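Local coordinates for probable thioesterase (Thermus thermophilus, PDB 1Z54), which probably hydrolyses fatty acyl-CoA thioesters, as a hot-dog-fold member of the 4-hydroxybenzoyl-CoA thioesterase family, at residues Val34-Arg39 with Leu87-Arg92. Sequence-based numbering, arbitrary orientation.
Sequences VDFLER and LLFRYR
F36 and F89 make this contact almost by themselves, as a T-shaped (edge-to-face) pair. F89 is the edge: its CE2 corner is directed at the ring of F36, coming 3.8 Å from CD1 and 3.9 Å from CE1 of F36, so it meets the CD1-CE1 side of that ring rather than its middle. The ring centroids lie 5.6 Å apart and the planes stand at 89°, practically perpendicular. Seen from F89, the CD1 atom of F36 sits close to the ring plane, where the C-H bonds of F89 point.

In both residues the bond from the alpha to the beta carbon points at the other segment. On the helix, F36 has its CG anti to the backbone N (chi1 177°), which carries the ring out from the helix toward the sheet; F89 takes a different first torsion, with CG anti to the carbonyl carbon and beside the backbone N (chi1 -66°). No hydrogen bond joins the two segments, and the alpha carbons of F36 and F89 stay 10.0 Å apart, a gap spanned by the two aromatic side chains. Both residues are buried. One turn apart on the helix, R39 NH2 reaches back to D35 OD2 at 3.4 Å, a salt bridge whose hydrogen bond is long and weak; T5 OG1 also bonds that carboxylate oxygen.

The arrangement belongs to the hot-dog fold, in which the antiparallel sheet wraps around the long helix, here 24-39. Strand 86-95 lies in the middle of that sheet, and F89 also meets the ring of H107 on strand 98-111. F36 touches T77 on strand 72-82, S3 on strand 3-8 and L129 on helix 120-129.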
ATOM      1  N   VAL A  34      12.913 -10.521  -6.032  1.00 14.40           N
ATOM      2  CA  VAL A  34      14.074  -9.725  -5.654  1.00 15.57           C
ATOM      3  C   VAL A  34      15.099 -10.555  -4.859  1.00 17.35           C
ATOM      4  O   VAL A  34      16.313 -10.435  -5.054  1.00 15.55           O
ATOM      5  CB  VAL A  34      13.619  -8.496  -4.819  1.00 18.80           C
ATOM      6  CG1 VAL A  34      14.775  -7.946  -4.013  1.00 17.11           C
ATOM      7  CG2 VAL A  34      13.046  -7.426  -5.753  1.00 16.06           C
ATOM      8  N   ASP A  35      14.597 -11.386  -3.956  1.00 16.47           N
ATOM      9  CA  ASP A  35      15.442 -12.242  -3.134  1.00 19.16           C
ATOM     10  C   ASP A  35      16.140 -13.266  -4.046  1.00 18.56           C
ATOM     11  O   ASP A  35      17.332 -13.540  -3.898  1.00 19.68           O
ATOM     12  CB  ASP A  35      14.568 -12.936  -2.083  1.00 19.56           C
ATOM     13  CG  ASP A  35      15.370 -13.764  -1.093  1.00 22.32           C
ATOM     14  OD1 ASP A  35      16.459 -13.326  -0.674  1.00 23.85           O
ATOM     15  OD2 ASP A  35      14.893 -14.851  -0.717  1.00 24.29           O
ATOM     16  N   PHE A  36      15.388 -13.809  -4.997  1.00 17.98           N
ATOM     17  CA  PHE A  36      15.908 -14.787  -5.956  1.00 19.82           C
ATOM     18  C   PHE A  36      17.084 -14.174  -6.720  1.00 20.13           C
ATOM     19  O   PHE A  36      18.180 -14.749  -6.771  1.00 17.92           O
ATOM     20  CB  PHE A  36      14.779 -15.184  -6.914  1.00 19.84           C
ATOM     21  CG  PHE A  36      15.186 -16.135  -8.012  1.00 18.97           C
ATOM     22  CD1 PHE A  36      15.824 -15.673  -9.154  1.00 18.38           C
ATOM     23  CD2 PHE A  36      14.876 -17.491  -7.920  1.00 21.66           C
ATOM     24  CE1 PHE A  36      16.146 -16.544 -10.195  1.00 20.56           C
ATOM     25  CE2 PHE A  36      15.193 -18.378  -8.955  1.00 20.44           C
ATOM     26  CZ  PHE A  36      15.827 -17.906 -10.093  1.00 20.35           C
ATOM     27  N   LEU A  37      16.853 -12.996  -7.295  1.00 17.05           N
ATOM     28  CA  LEU A  37      17.881 -12.291  -8.045  1.00 17.82           C
ATOM     29  C   LEU A  37      19.101 -11.975  -7.187  1.00 20.37           C
ATOM     30  O   LEU A  37      20.237 -12.093  -7.651  1.00 21.46           O
ATOM     31  CB  LEU A  37      17.309 -11.006  -8.627  1.00 15.80           C
ATOM     32  CG  LEU A  37      16.420 -11.191  -9.855  1.00 15.88           C
ATOM     33  CD1 LEU A  37      15.735  -9.882 -10.191  1.00 16.40           C
ATOM     34  CD2 LEU A  37      17.268 -11.664 -11.036  1.00 17.23           C
ATOM     35  N   GLU A  38      18.881 -11.572  -5.940  1.00 20.07           N
ATOM     36  CA  GLU A  38      20.008 -11.268  -5.072  1.00 23.50           C
ATOM     37  C   GLU A  38      20.822 -12.545  -4.819  1.00 24.12           C
ATOM     38  O   GLU A  38      22.028 -12.580  -5.056  1.00 23.32           O
ATOM     39  CB  GLU A  38      19.509 -10.665  -3.752  1.00 25.18           C
ATOM     40  CG  GLU A  38      20.569 -10.503  -2.672  1.00 28.00           C
ATOM     41  CD  GLU A  38      20.090  -9.641  -1.507  1.00 32.41           C
ATOM     42  OE1 GLU A  38      20.273  -8.406  -1.563  1.00 34.32           O
ATOM     43  OE2 GLU A  38      19.522 -10.191  -0.536  1.00 34.05           O
ATOM     44  N   ARG A  39      20.150 -13.594  -4.354  1.00 25.06           N
ATOM     45  CA  ARG A  39      20.808 -14.864  -4.068  1.00 26.33           C
ATOM     46  C   ARG A  39      21.616 -15.376  -5.254  1.00 26.11           C
ATOM     47  O   ARG A  39      22.617 -16.074  -5.078  1.00 27.04           O
ATOM     48  CB  ARG A  39      19.766 -15.897  -3.639  1.00 29.18           C
ATOM     49  CG  ARG A  39      19.073 -15.503  -2.352  1.00 33.35           C
ATOM     50  CD  ARG A  39      17.796 -16.286  -2.098  1.00 37.78           C
ATOM     51  NE  ARG A  39      18.027 -17.694  -1.795  1.00 39.99           N
ATOM     52  CZ  ARG A  39      17.075 -18.519  -1.364  1.00 43.17           C
ATOM     53  NH1 ARG A  39      17.351 -19.793  -1.108  1.00 41.79           N
ATOM     54  NH2 ARG A  39      15.839 -18.064  -1.181  1.00 41.89           N
ATOM     55  N   LEU A  87      11.853 -12.547 -19.533  1.00 25.39           N
ATOM     56  CA  LEU A  87      11.973 -13.516 -18.449  1.00 24.83           C
ATOM     57  C   LEU A  87      10.582 -13.817 -17.903  1.00 24.16           C
ATOM     58  O   LEU A  87       9.692 -12.962 -17.947  1.00 24.14           O
ATOM     59  CB  LEU A  87      12.804 -12.963 -17.292  1.00 24.48           C
ATOM     60  CG  LEU A  87      13.987 -12.026 -17.514  1.00 27.80           C
ATOM     61  CD1 LEU A  87      13.503 -10.660 -17.984  1.00 27.38           C
ATOM     62  CD2 LEU A  87      14.732 -11.882 -16.196  1.00 27.70           C
ATOM     63  N   LEU A  88      10.403 -15.024 -17.375  1.00 21.06           N
ATOM     64  CA  LEU A  88       9.123 -15.419 -16.795  1.00 19.56           C
ATOM     65  C   LEU A  88       9.361 -16.176 -15.500  1.00 17.42           C
ATOM     66  O   LEU A  88       9.931 -17.269 -15.512  1.00 14.97           O
ATOM     67  CB  LEU A  88       8.330 -16.311 -17.764  1.00 22.01           C
ATOM     68  CG  LEU A  88       6.906 -16.761 -17.372  1.00 25.47           C
ATOM     69  CD1 LEU A  88       6.930 -17.609 -16.112  1.00 26.75           C
ATOM     70  CD2 LEU A  88       6.019 -15.554 -17.163  1.00 24.93           C
ATOM     71  N   PHE A  89       8.922 -15.594 -14.388  1.00 15.12           N
ATOM     72  CA  PHE A  89       9.063 -16.235 -13.091  1.00 14.99           C
ATOM     73  C   PHE A  89       7.750 -16.893 -12.721  1.00 17.29           C
ATOM     74  O   PHE A  89       6.672 -16.394 -13.051  1.00 18.37           O
ATOM     75  CB  PHE A  89       9.419 -15.224 -11.990  1.00 17.11           C
ATOM     76  CG  PHE A  89      10.768 -14.600 -12.148  1.00 17.73           C
ATOM     77  CD1 PHE A  89      10.963 -13.550 -13.030  1.00 17.26           C
ATOM     78  CD2 PHE A  89      11.859 -15.085 -11.426  1.00 19.11           C
ATOM     79  CE1 PHE A  89      12.225 -12.989 -13.198  1.00 20.25           C
ATOM     80  CE2 PHE A  89      13.123 -14.534 -11.583  1.00 17.83           C
ATOM     81  CZ  PHE A  89      13.309 -13.483 -12.471  1.00 20.39           C
ATOM     82  N   ARG A  90       7.846 -18.023 -12.037  1.00 17.91           N
ATOM     83  CA  ARG A  90       6.670 -18.736 -11.579  1.00 19.31           C
ATOM     84  C   ARG A  90       6.807 -18.878 -10.077  1.00 18.35           C
ATOM     85  O   ARG A  90       7.901 -19.113  -9.570  1.00 17.44           O
ATOM     86  CB  ARG A  90       6.561 -20.099 -12.259  1.00 20.93           C
ATOM     87  CG  ARG A  90       5.982 -20.016 -13.653  1.00 21.80           C
ATOM     88  CD  ARG A  90       5.443 -21.358 -14.088  1.00 27.79           C
ATOM     89  NE  ARG A  90       4.425 -21.218 -15.124  1.00 35.18           N
ATOM     90  CZ  ARG A  90       3.264 -20.586 -14.959  1.00 37.03           C
ATOM     91  NH1 ARG A  90       2.402 -20.513 -15.963  1.00 37.60           N
ATOM     92  NH2 ARG A  90       2.963 -20.030 -13.792  1.00 40.05           N
ATOM     93  N   TYR A  91       5.700 -18.724  -9.360  1.00 18.00           N
ATOM     94  CA  TYR A  91       5.758 -18.794  -7.910  1.00 17.23           C
ATOM     95  C   TYR A  91       4.687 -19.638  -7.256  1.00 16.71           C
ATOM     96  O   TYR A  91       3.599 -19.823  -7.796  1.00 14.54           O
ATOM     97  CB  TYR A  91       5.637 -17.394  -7.300  1.00 16.88           C
ATOM     98  CG  TYR A  91       6.358 -16.287  -8.020  1.00 17.76           C
ATOM     99  CD1 TYR A  91       5.899 -15.801  -9.250  1.00 18.26           C
ATOM    100  CD2 TYR A  91       7.455 -15.662  -7.433  1.00 16.32           C
ATOM    101  CE1 TYR A  91       6.516 -14.704  -9.869  1.00 17.85           C
ATOM    102  CE2 TYR A  91       8.073 -14.573  -8.038  1.00 17.20           C
ATOM    103  CZ  TYR A  91       7.599 -14.096  -9.252  1.00 16.47           C
ATOM    104  OH  TYR A  91       8.209 -13.004  -9.829  1.00 13.95           O
ATOM    105  N   ARG A  92       5.012 -20.114  -6.058  1.00 16.87           N
ATOM    106  CA  ARG A  92       4.084 -20.882  -5.244  1.00 17.79           C
ATOM    107  C   ARG A  92       4.150 -20.261  -3.860  1.00 18.51           C
ATOM    108  O   ARG A  92       5.230 -20.150  -3.269  1.00 17.78           O
ATOM    109  CB  ARG A  92       4.479 -22.360  -5.176  1.00 19.19           C
ATOM    110  CG  ARG A  92       4.161 -23.131  -6.449  1.00 20.64           C
ATOM    111  CD  ARG A  92       4.561 -24.603  -6.379  1.00 22.84           C
ATOM    112  NE  ARG A  92       3.572 -25.432  -5.696  1.00 24.07           N
ATOM    113  CZ  ARG A  92       3.505 -25.594  -4.381  1.00 26.18           C
ATOM    114  NH1 ARG A  92       4.379 -24.986  -3.591  1.00 26.06           N
ATOM    115  NH2 ARG A  92       2.556 -26.362  -3.854  1.00 26.34           N
TER